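Local coordinates for HD domain protein (Enterococcus faecalis, PDB 4LRL), which probably hydrolyses deoxyribonucleoside triphosphates as a metal-dependent HD-domain phosphohydrolase regulated by bound nucleotides, at residues K354-F358 / I471-L476. Residues are numbered along the deposited sequence; the frame is centred on the assembly and turned at random.
Sequences KSATF and IHNGAL. With DGT (2'-deoxyguanosine-5'-triphosphate), chain R.
With chi1 at 55°, Thr-357 places OG1 between its own backbone N and carbonyl carbon, over Ala-475, whose CB lies 3.5 Å from that oxygen. Ile-471, with CG1 beside its backbone N (chi1 -51°), sends CD1 to within 3.9 Å of Ala-356 CB. Between these two side-chain contacts the backbones form a single parallel bridge centred on Thr-357 and Ala-475. Thr-357 N donates to Gly-474 O at 2.9 Å, and Leu-476 N returns a bond to Thr-357 O, also 2.9 Å. Gly-474 O further receives a CA-H...O contact from Ala-356 CA at 3.3 Å. This carbonyl belongs to a beta hairpin with a two-residue loop, a type I' turn from His-472 to Ala-475 with Asn-473 and Gly-474 at positive phi, closed by reciprocal backbone bonds between His-472 and Ala-475. Beyond the bridge, Phe-358 CB meets Leu-476 CB at 4.1 Å. At the other end of the strand, Lys-354 NZ grips O1B of dGTP at 2.7 Å, sharing the nucleotide with Arg-350, Lys-446 and residues of the third subunit. The hairpin thus meets the edge of strand 354-357 away from its antiparallel partner 441-444, while its turn reaches Asp-416 of the second subunit through His-472, and Phe-358 and Leu-476 both pack on helix 361-377.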
ATOM      1  N   LYS C 354       3.479  20.913 -27.388  1.00 36.53           N
ATOM      2  CA  LYS C 354       4.662  20.953 -26.541  1.00 37.24           C
ATOM      3  C   LYS C 354       4.745  22.349 -25.920  1.00 37.08           C
ATOM      4  O   LYS C 354       4.068  23.268 -26.381  1.00 37.09           O
ATOM      5  CB  LYS C 354       5.893  20.645 -27.396  1.00 38.00           C
ATOM      6  CG  LYS C 354       7.150  20.227 -26.648  1.00 40.46           C
ATOM      7  CD  LYS C 354       7.092  18.790 -26.101  1.00 42.96           C
ATOM      8  CE  LYS C 354       8.316  18.513 -25.209  1.00 46.30           C
ATOM      9  NZ  LYS C 354       8.359  17.141 -24.595  1.00 47.53           N
ATOM     10  N   SER C 355       5.556  22.513 -24.878  1.00 37.58           N
ATOM     11  CA  SER C 355       5.703  23.808 -24.208  1.00 37.79           C
ATOM     12  C   SER C 355       7.096  24.075 -23.647  1.00 38.94           C
ATOM     13  O   SER C 355       7.877  23.159 -23.397  1.00 39.24           O
ATOM     14  CB  SER C 355       4.688  23.962 -23.077  1.00 37.59           C
ATOM     15  OG  SER C 355       4.947  23.031 -22.037  1.00 38.66           O
ATOM     16  N   ALA C 356       7.384  25.356 -23.439  1.00 39.53           N
ATOM     17  CA  ALA C 356       8.616  25.787 -22.798  1.00 40.96           C
ATOM     18  C   ALA C 356       8.252  26.827 -21.752  1.00 41.62           C
ATOM     19  O   ALA C 356       7.364  27.646 -21.966  1.00 41.44           O
ATOM     20  CB  ALA C 356       9.588  26.374 -23.835  1.00 40.89           C
ATOM     21  N   THR C 357       8.930  26.791 -20.614  1.00 43.10           N
ATOM     22  CA  THR C 357       8.701  27.799 -19.579  1.00 44.25           C
ATOM     23  C   THR C 357       9.353  29.124 -19.947  1.00 45.11           C
ATOM     24  O   THR C 357      10.268  29.168 -20.775  1.00 45.28           O
ATOM     25  CB  THR C 357       9.280  27.362 -18.236  1.00 45.50           C
ATOM     26  OG1 THR C 357      10.667  27.054 -18.407  1.00 46.48           O
ATOM     27  CG2 THR C 357       8.550  26.148 -17.717  1.00 44.84           C
ATOM     28  N   PHE C 358       8.858  30.197 -19.344  1.00 45.98           N
ATOM     29  CA  PHE C 358       9.529  31.493 -19.361  1.00 47.68           C
ATOM     30  C   PHE C 358       9.140  32.200 -18.069  1.00 49.77           C
ATOM     31  O   PHE C 358       8.108  31.878 -17.485  1.00 49.66           O
ATOM     32  CB  PHE C 358       9.183  32.313 -20.618  1.00 46.45           C
ATOM     33  CG  PHE C 358       7.745  32.715 -20.713  1.00 45.11           C
ATOM     34  CD1 PHE C 358       7.320  33.943 -20.221  1.00 45.63           C
ATOM     35  CD2 PHE C 358       6.813  31.872 -21.305  1.00 42.78           C
ATOM     36  CE1 PHE C 358       5.982  34.318 -20.309  1.00 44.78           C
ATOM     37  CE2 PHE C 358       5.473  32.237 -21.395  1.00 41.87           C
ATOM     38  CZ  PHE C 358       5.058  33.465 -20.901  1.00 43.12           C
ATOM     39  N   ILE C 471      14.658  27.213 -27.765  1.00 43.53           N
ATOM     40  CA  ILE C 471      14.166  26.272 -26.756  1.00 44.16           C
ATOM     41  C   ILE C 471      15.324  25.475 -26.177  1.00 47.26           C
ATOM     42  O   ILE C 471      15.936  24.662 -26.871  1.00 49.12           O
ATOM     43  CB  ILE C 471      13.109  25.281 -27.319  1.00 43.65           C
ATOM     44  CG1 ILE C 471      11.984  26.014 -28.065  1.00 40.98           C
ATOM     45  CG2 ILE C 471      12.566  24.374 -26.200  1.00 44.09           C
ATOM     46  CD1 ILE C 471      11.245  27.061 -27.243  1.00 39.41           C
ATOM     47  N   HIS C 472      15.599  25.705 -24.897  1.00 48.30           N
ATOM     48  CA  HIS C 472      16.778  25.159 -24.251  1.00 52.06           C
ATOM     49  C   HIS C 472      16.481  24.801 -22.791  1.00 53.39           C
ATOM     50  O   HIS C 472      16.007  25.643 -22.019  1.00 52.65           O
ATOM     51  CB  HIS C 472      17.921  26.178 -24.348  1.00 53.40           C
ATOM     52  CG  HIS C 472      19.264  25.629 -23.984  1.00 58.34           C
ATOM     53  ND1 HIS C 472      19.941  24.729 -24.780  1.00 61.77           N
ATOM     54  CD2 HIS C 472      20.068  25.871 -22.921  1.00 62.02           C
ATOM     55  CE1 HIS C 472      21.096  24.425 -24.214  1.00 66.03           C
ATOM     56  NE2 HIS C 472      21.199  25.105 -23.086  1.00 66.56           N
ATOM     57  N   ASN C 473      16.768  23.552 -22.422  1.00 55.91           N
ATOM     58  CA  ASN C 473      16.516  23.042 -21.066  1.00 57.81           C
ATOM     59  C   ASN C 473      15.056  23.226 -20.622  1.00 55.18           C
ATOM     60  O   ASN C 473      14.791  23.647 -19.496  1.00 55.88           O
ATOM     61  CB  ASN C 473      17.474  23.694 -20.057  1.00 60.53           C
ATOM     62  CG  ASN C 473      18.920  23.317 -20.296  1.00 64.11           C
ATOM     63  OD1 ASN C 473      19.211  22.317 -20.951  1.00 65.65           O
ATOM     64  ND2 ASN C 473      19.839  24.111 -19.753  1.00 66.47           N
ATOM     65  N   GLY C 474      14.123  22.934 -21.532  1.00 52.42           N
ATOM     66  CA  GLY C 474      12.698  23.134 -21.293  1.00 49.94           C
ATOM     67  C   GLY C 474      12.279  24.589 -21.175  1.00 47.87           C
ATOM     68  O   GLY C 474      11.126  24.881 -20.867  1.00 46.51           O
ATOM     69  N   ALA C 475      13.205  25.509 -21.437  1.00 48.10           N
ATOM     70  CA  ALA C 475      12.920  26.932 -21.285  1.00 47.70           C
ATOM     71  C   ALA C 475      13.150  27.752 -22.552  1.00 46.24           C
ATOM     72  O   ALA C 475      13.965  27.410 -23.417  1.00 46.54           O
ATOM     73  CB  ALA C 475      13.712  27.515 -20.121  1.00 50.39           C
ATOM     74  N   LEU C 476      12.407  28.844 -22.649  1.00 45.68           N
ATOM     75  CA  LEU C 476      12.601  29.826 -23.697  1.00 44.98           C
ATOM     76  C   LEU C 476      13.873  30.591 -23.374  1.00 47.35           C
ATOM     77  O   LEU C 476      14.000  31.135 -22.273  1.00 49.31           O
ATOM     78  CB  LEU C 476      11.431  30.791 -23.681  1.00 44.14           C
ATOM     79  CG  LEU C 476      11.123  31.588 -24.931  1.00 44.13           C
ATOM     80  CD1 LEU C 476       9.890  30.966 -25.542  1.00 44.26           C
ATOM     81  CD2 LEU C 476      10.855  33.022 -24.536  1.00 45.74           C
TER
HETATM   82  PG  DGT R 502       8.510  12.734 -25.415  0.75 59.71           P
HETATM   83  O1G DGT R 502       9.335  12.467 -24.168  0.75 58.65           O
HETATM   84  O2G DGT R 502       9.220  13.611 -26.438  0.75 58.83           O
HETATM   85  O3G DGT R 502       7.839  11.499 -25.995  0.75 58.44           O
HETATM   86  O3B DGT R 502       7.253  13.652 -24.980  1.00 54.82           O
HETATM   87  PB  DGT R 502       6.810  13.868 -23.458  1.00 51.95           P
HETATM   88  O1B DGT R 502       7.170  15.271 -23.048  1.00 51.92           O
HETATM   89  O2B DGT R 502       7.261  12.697 -22.621  1.00 53.40           O
HETATM   90  O3A DGT R 502       5.213  13.801 -23.579  1.00 46.87           O
HETATM   91  PA  DGT R 502       4.340  12.476 -23.815  1.00 39.59           P
HETATM   92  O1A DGT R 502       3.242  12.866 -24.764  1.00 39.67           O
HETATM   93  O2A DGT R 502       5.152  11.259 -24.116  1.00 40.46           O
HETATM   94  O5' DGT R 502       3.631  12.268 -22.380  1.00 40.89           O
HETATM   95  C5' DGT R 502       4.333  12.311 -21.142  1.00 38.88           C
HETATM   96  C4' DGT R 502       3.920  11.134 -20.261  1.00 38.72           C
HETATM   97  O4' DGT R 502       2.507  10.873 -20.285  1.00 36.57           O
HETATM   98  C3' DGT R 502       4.539   9.838 -20.765  1.00 39.22           C
HETATM   99  O3' DGT R 502       5.933   9.726 -20.427  1.00 41.20           O
HETATM  100  C2' DGT R 502       3.636   8.775 -20.152  1.00 36.54           C
HETATM  101  C1' DGT R 502       2.293   9.488 -19.975  1.00 34.09           C
HETATM  102  N9  DGT R 502       1.237   8.916 -20.845  1.00 30.55           N
HETATM  103  C8  DGT R 502       0.030   8.490 -20.419  1.00 30.94           C
HETATM  104  N7  DGT R 502      -0.734   8.022 -21.444  1.00 26.98           N
HETATM  105  C5  DGT R 502       0.000   8.153 -22.564  1.00 27.55           C
HETATM  106  C6  DGT R 502      -0.176   7.844 -24.011  1.00 27.07           C
HETATM  107  O6  DGT R 502      -1.222   7.350 -24.477  1.00 28.06           O
HETATM  108  N1  DGT R 502       0.817   8.127 -24.842  1.00 27.26           N
HETATM  109  C2  DGT R 502       1.977   8.654 -24.433  1.00 27.63           C
HETATM  110  N2  DGT R 502       2.914   8.890 -25.372  1.00 27.66           N
HETATM  111  N3  DGT R 502       2.225   8.972 -23.133  1.00 29.34           N
HETATM  112  C4  DGT R 502       1.291   8.740 -22.166  1.00 29.24           C
HETATM  113  O   HOH W   1      12.853  31.263 -20.080  1.00 55.27           O